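Local coordinates for protein Maltose/maltodextrin transport permease homologue (Bdellovibrio bacteriovorus HD100, PDB 6FFL) that binds maltotriose through its MalE-like solute-binding domain, which is fused to the MalF-type membrane subunit of a probable maltose/maltodextrin ABC transporter, at residues N131-I136 / M255-G260; V299-A304 / D320-N325. All blocks are in the same frame, centred on the assembly; numbering follows the deposited sequence.

Interaction 1 of 2, residues N131-I136 / M255-G260; sequences NSQELI and MISETG
S257 N donates to S132 OG over 2.9 Å in an almost straight bond (177°), fastening the loop 255-260 of the solute-binding domain to the first turn of helix 132-142 beside the helix N-cap, N131. S257 replies through its own hydroxyl: OG accepts from Q133 N at 3.2 Å, so the two serines each give an oxygen to the opposite backbone. A third bond, S132 N to M255 O, is short at 2.7 Å but bent at the hydrogen (134°); the donor nevertheless sits nearly on the line of the M255 carbonyl, and the backbones of N131 and M255 form a single beta bridge here. At the helix start, N131 OD1 accepts from E134 N at 2.8 Å, the capping bond; with chi1 at 58°, CG lies between the backbone N and the carbonyl carbon and the amide oxygen turns back over the first turn. Two N-H groups of that turn, those of S132 and Q133, are thus taken up by the loop, and that of E134 by the cap. The apolar part is small across the segments: I256 CD1 lies 4.2 Å from S132 CB, while the same side chain also touches F170, A173 and F199. The side chain of M255 leads off to a bound platinum ion. At the solvent edge, a water 2.6 Å from S132 OG donates to E258 OE1 at 2.8 Å.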
loop_
_atom_site.group_PDB
_atom_site.type_symbol
_atom_site.label_atom_id
_atom_site.label_comp_id
_atom_site.label_asym_id
_atom_site.label_seq_id
_atom_site.Cartn_x
_atom_site.Cartn_y
_atom_site.Cartn_z
ATOM N N ASN A 131 15.707 -1.856 16.686
ATOM C CA ASN A 131 15.109 -0.643 17.226
ATOM C C ASN A 131 15.700 0.574 16.529
ATOM O O ASN A 131 16.667 0.481 15.770
ATOM C CB ASN A 131 15.301 -0.535 18.746
ATOM C CG ASN A 131 16.749 -0.557 19.152
ATOM O OD1 ASN A 131 17.542 0.262 18.705
ATOM N ND2 ASN A 131 17.100 -1.485 20.043
ATOM N N SER A 132 15.105 1.732 16.820
ATOM C CA SER A 132 15.448 2.956 16.100
ATOM C C SER A 132 16.855 3.437 16.430
ATOM O O SER A 132 17.522 4.039 15.573
ATOM C CB SER A 132 14.404 4.041 16.412
ATOM O OG SER A 132 14.419 4.396 17.791
ATOM N N GLN A 133 17.337 3.195 17.652
ATOM C CA GLN A 133 18.713 3.579 17.945
ATOM C C GLN A 133 19.685 2.772 17.095
ATOM O O GLN A 133 20.629 3.331 16.525
ATOM C CB GLN A 133 19.014 3.418 19.439
ATOM C CG GLN A 133 20.505 3.521 19.760
ATOM C CD GLN A 133 20.820 3.449 21.246
ATOM O OE1 GLN A 133 19.924 3.334 22.084
ATOM N NE2 GLN A 133 22.106 3.532 21.579
ATOM N N GLU A 134 19.453 1.462 16.982
ATOM C CA GLU A 134 20.258 0.623 16.099
ATOM C C GLU A 134 20.105 1.048 14.646
ATOM O O GLU A 134 21.078 1.043 13.882
ATOM C CB GLU A 134 19.851 -0.844 16.246
ATOM C CG GLU A 134 20.310 -1.492 17.541
ATOM C CD GLU A 134 19.948 -2.967 17.613
ATOM O OE1 GLU A 134 19.461 -3.519 16.598
ATOM O OE2 GLU A 134 20.160 -3.572 18.685
ATOM N N LEU A 135 18.880 1.383 14.240
ATOM C CA LEU A 135 18.651 1.813 12.863
ATOM C C LEU A 135 19.485 3.040 12.526
ATOM O O LEU A 135 20.094 3.117 11.449
ATOM C CB LEU A 135 17.164 2.097 12.655
ATOM C CG LEU A 135 16.780 2.784 11.345
ATOM C CD1 LEU A 135 16.920 1.785 10.227
ATOM C CD2 LEU A 135 15.344 3.297 11.437
ATOM N N ILE A 136 19.565 3.995 13.453
ATOM C CA ILE A 136 20.296 5.223 13.171
ATOM C C ILE A 136 21.796 4.973 13.176
ATOM O O ILE A 136 22.524 5.487 12.318
ATOM C CB ILE A 136 19.891 6.314 14.177
ATOM C CG1 ILE A 136 18.453 6.750 13.876
ATOM C CG2 ILE A 136 20.851 7.476 14.107
ATOM C CD1 ILE A 136 17.748 7.435 15.062
ATOM N N MET A 255 11.495 -1.002 16.222
ATOM C CA MET A 255 10.815 -0.437 17.382
ATOM C C MET A 255 11.410 0.919 17.749
ATOM O O MET A 255 12.624 1.125 17.705
ATOM C CB MET A 255 10.939 -1.422 18.550
ATOM C CG MET A 255 10.574 -0.902 19.935
ATOM S SD MET A 255 11.004 -2.105 21.235
ATOM C CE MET A 255 9.809 -3.383 20.879
ATOM N N ILE A 256 10.542 1.866 18.097
ATOM C CA ILE A 256 11.038 3.168 18.534
ATOM C C ILE A 256 11.654 3.029 19.918
ATOM O O ILE A 256 10.976 2.649 20.878
ATOM C CB ILE A 256 9.913 4.208 18.530
ATOM C CG1 ILE A 256 9.297 4.268 17.129
ATOM C CG2 ILE A 256 10.412 5.559 19.072
ATOM C CD1 ILE A 256 10.312 4.683 16.059
ATOM N N SER A 257 12.952 3.344 20.025
ATOM C CA SER A 257 13.665 3.118 21.282
ATOM C C SER A 257 13.032 3.881 22.442
ATOM O O SER A 257 12.937 3.355 23.557
ATOM C CB SER A 257 15.131 3.524 21.133
ATOM O OG SER A 257 15.838 2.540 20.399
ATOM N N GLU A 258 12.594 5.119 22.199
ATOM C CA GLU A 258 12.080 5.971 23.269
ATOM C C GLU A 258 10.748 5.493 23.830
ATOM O O GLU A 258 10.410 5.830 24.974
ATOM C CB GLU A 258 11.921 7.410 22.755
ATOM C CG GLU A 258 13.226 8.194 22.636
ATOM C CD GLU A 258 14.071 7.837 21.402
ATOM O OE1 GLU A 258 13.592 7.116 20.492
ATOM O OE2 GLU A 258 15.230 8.311 21.343
ATOM N N THR A 259 9.977 4.726 23.059
ATOM C CA THR A 259 8.632 4.346 23.469
ATOM C C THR A 259 8.451 2.850 23.658
ATOM O O THR A 259 7.469 2.440 24.286
ATOM C CB THR A 259 7.596 4.833 22.437
ATOM O OG1 THR A 259 7.644 3.987 21.280
ATOM C CG2 THR A 259 7.895 6.287 22.004
ATOM N N GLY A 260 9.373 2.027 23.164
ATOM C CA GLY A 260 9.195 0.596 23.252
ATOM C C GLY A 260 8.123 0.036 22.351
ATOM O O GLY A 260 7.713 -1.112 22.544
HETATM O O HOH W 1 15.322 6.797 18.329
#

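Interaction 2 of 2, residues V299-A304 / D320-N325; sequences VQLLFA and DIVKNN
I321 meets L301 and A304 with both of its branches, and its torsions share them out: CG1 is anti to the carbonyl carbon (chi1 -66°) and the chain then runs on extended (chi2 173°), carrying CD1 to L301, while CG2 is left to face A304. L301 also has CG anti to its carbonyl carbon, and its chi2 of 175° leaves CD2 at V322. The closer fit is at A304, where I321 CG2 lies 3.8 Å from A304 CB and also rests against the backbone of that residue, 3.7 Å from A304 C. On the other branch, I321 CD1 touches L301 CB at 4.2 Å and sits 3.9 Å from L301 O. V322 adds one methyl: its CG2 reaches L301 CD2 at 4.1 Å, the two side chains crossing at about a right angle, and lies more loosely against A304 CB at 4.4 Å. L301 and A304 stand three residues apart on helix 297-307, and the short helix 320-323 lays two successive side chains against this strip. It is plain helix packing within the solute-binding domain; P311 of strand 310-311 touches L301, A304 and V322, backing the apolar patch from within the intervening connection. The polar part of the contact runs through a water that donates to A304 O at 2.8 Å and accepts from N325 ND2 at 3.0 Å. N325 OD1 accepts from L327 N, capping a backbone N-H in the turn that leads into helix 328-335.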
loop_
_atom_site.group_PDB
_atom_site.type_symbol
_atom_site.label_atom_id
_atom_site.label_comp_id
_atom_site.label_asym_id
_atom_site.label_seq_id
_atom_site.Cartn_x
_atom_site.Cartn_y
_atom_site.Cartn_z
ATOM N N VAL A 299 -5.229 -17.946 -10.475
ATOM C CA VAL A 299 -4.619 -16.630 -10.669
ATOM C C VAL A 299 -3.931 -16.151 -9.393
ATOM O O VAL A 299 -2.839 -15.573 -9.445
ATOM C CB VAL A 299 -5.668 -15.610 -11.154
ATOM C CG1 VAL A 299 -5.051 -14.213 -11.209
ATOM C CG2 VAL A 299 -6.195 -16.006 -12.522
ATOM N N GLN A 300 -4.556 -16.361 -8.231
ATOM C CA GLN A 300 -3.909 -15.975 -6.975
ATOM C C GLN A 300 -2.565 -16.673 -6.807
ATOM O O GLN A 300 -1.595 -16.068 -6.335
ATOM C CB GLN A 300 -4.816 -16.303 -5.793
ATOM C CG GLN A 300 -6.123 -15.518 -5.768
ATOM C CD GLN A 300 -6.724 -15.461 -4.379
ATOM O OE1 GLN A 300 -6.045 -15.742 -3.393
ATOM N NE2 GLN A 300 -8.006 -15.085 -4.292
ATOM N N LEU A 301 -2.491 -17.947 -7.177
ATOM C CA LEU A 301 -1.238 -18.677 -7.035
ATOM C C LEU A 301 -0.222 -18.299 -8.104
ATOM O O LEU A 301 0.980 -18.490 -7.893
ATOM C CB LEU A 301 -1.505 -20.183 -7.056
ATOM C CG LEU A 301 -2.231 -20.730 -5.819
ATOM C CD1 LEU A 301 -2.553 -22.225 -5.982
ATOM C CD2 LEU A 301 -1.425 -20.466 -4.548
ATOM N N LEU A 302 -0.671 -17.791 -9.250
ATOM C CA LEU A 302 0.266 -17.230 -10.217
ATOM C C LEU A 302 0.986 -16.025 -9.626
ATOM O O LEU A 302 2.217 -15.911 -9.723
ATOM C CB LEU A 302 -0.471 -16.843 -11.499
ATOM C CG LEU A 302 0.382 -16.302 -12.644
ATOM C CD1 LEU A 302 1.383 -17.345 -13.122
ATOM C CD2 LEU A 302 -0.536 -15.860 -13.782
ATOM N N PHE A 303 0.230 -15.113 -9.001
ATOM C CA PHE A 303 0.841 -13.986 -8.297
ATOM C C PHE A 303 1.712 -14.479 -7.153
ATOM O O PHE A 303 2.838 -14.006 -6.964
ATOM C CB PHE A 303 -0.229 -13.030 -7.761
ATOM C CG PHE A 303 -0.788 -12.102 -8.797
ATOM C CD1 PHE A 303 -0.103 -10.950 -9.150
ATOM C CD2 PHE A 303 -2.004 -12.371 -9.409
ATOM C CE1 PHE A 303 -0.610 -10.089 -10.090
ATOM C CE2 PHE A 303 -2.514 -11.516 -10.358
ATOM C CZ PHE A 303 -1.807 -10.368 -10.706
ATOM N N ALA A 304 1.200 -15.428 -6.367
ATOM C CA ALA A 304 1.995 -15.951 -5.257
ATOM C C ALA A 304 3.323 -16.513 -5.752
ATOM O O ALA A 304 4.367 -16.307 -5.123
ATOM C CB ALA A 304 1.196 -17.014 -4.492
ATOM N N ASP A 320 2.083 -25.523 -1.965
ATOM C CA ASP A 320 3.540 -25.471 -1.829
ATOM C C ASP A 320 4.100 -24.113 -2.223
ATOM O O ASP A 320 5.132 -23.687 -1.691
ATOM C CB ASP A 320 4.188 -26.544 -2.703
ATOM C CG ASP A 320 4.242 -27.891 -2.022
ATOM O OD1 ASP A 320 4.560 -28.884 -2.711
ATOM O OD2 ASP A 320 3.950 -27.955 -0.809
ATOM N N ILE A 321 3.462 -23.449 -3.183
ATOM C CA ILE A 321 3.913 -22.131 -3.617
ATOM C C ILE A 321 3.948 -21.165 -2.438
ATOM O O ILE A 321 4.881 -20.359 -2.294
ATOM C CB ILE A 321 2.997 -21.628 -4.743
ATOM C CG1 ILE A 321 3.153 -22.501 -5.991
ATOM C CG2 ILE A 321 3.257 -20.155 -5.038
ATOM C CD1 ILE A 321 2.153 -22.165 -7.102
ATOM N N VAL A 322 2.939 -21.245 -1.572
ATOM C CA VAL A 322 2.848 -20.390 -0.398
ATOM C C VAL A 322 3.735 -20.911 0.724
ATOM O O VAL A 322 4.506 -20.156 1.329
ATOM C CB VAL A 322 1.378 -20.283 0.045
ATOM C CG1 VAL A 322 1.247 -19.505 1.345
ATOM C CG2 VAL A 322 0.565 -19.607 -1.055
ATOM N N LYS A 323 3.633 -22.211 1.017
ATOM C CA LYS A 323 4.348 -22.781 2.155
ATOM C C LYS A 323 5.858 -22.689 1.989
ATOM O O LYS A 323 6.577 -22.557 2.982
ATOM C CB LYS A 323 3.942 -24.242 2.360
ATOM C CG LYS A 323 2.531 -24.452 2.895
ATOM C CD LYS A 323 2.230 -25.938 2.992
ATOM C CE LYS A 323 0.919 -26.209 3.699
ATOM N NZ LYS A 323 0.561 -27.657 3.595
ATOM N N ASN A 324 6.358 -22.744 0.757
ATOM C CA ASN A 324 7.797 -22.748 0.503
ATOM C C ASN A 324 8.378 -21.361 0.269
ATOM O O ASN A 324 9.572 -21.248 -0.022
ATOM C CB ASN A 324 8.127 -23.625 -0.706
ATOM C CG ASN A 324 7.893 -25.096 -0.436
ATOM O OD1 ASN A 324 7.756 -25.507 0.718
ATOM N ND2 ASN A 324 7.844 -25.897 -1.498
ATOM N N ASN A 325 7.571 -20.319 0.356
ATOM C CA ASN A 325 8.057 -18.964 0.151
ATOM C C ASN A 325 8.768 -18.513 1.418
ATOM O O ASN A 325 8.129 -18.407 2.470
ATOM C CB ASN A 325 6.870 -18.062 -0.188
ATOM C CG ASN A 325 7.251 -16.590 -0.374
ATOM O OD1 ASN A 325 8.354 -16.144 -0.025
ATOM N ND2 ASN A 325 6.315 -15.825 -0.928
HETATM O O HOH W 2 4.011 -16.917 -2.431
#

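In the fold
From the N terminus, the chain first reaches 131-136 at the start of helix 132-142, and interaction 1 closes a long loop when the connection between strands 248-251 and 266-274 returns to it 119 residues later. Strand 266-274 then runs into the seven-stranded mixed sheet, helix 281-294 follows, and interaction 2 closes a much shorter loop, tying helix 297-307 to helix 320-323 around strand 310-311. The two closures stand in series, neither nested nor crossed. Their centres lie 34 Å apart and their nearest atoms about 22 Å apart: interaction 1 joins distant parts of the chain, and interaction 2 stays within consecutive helices.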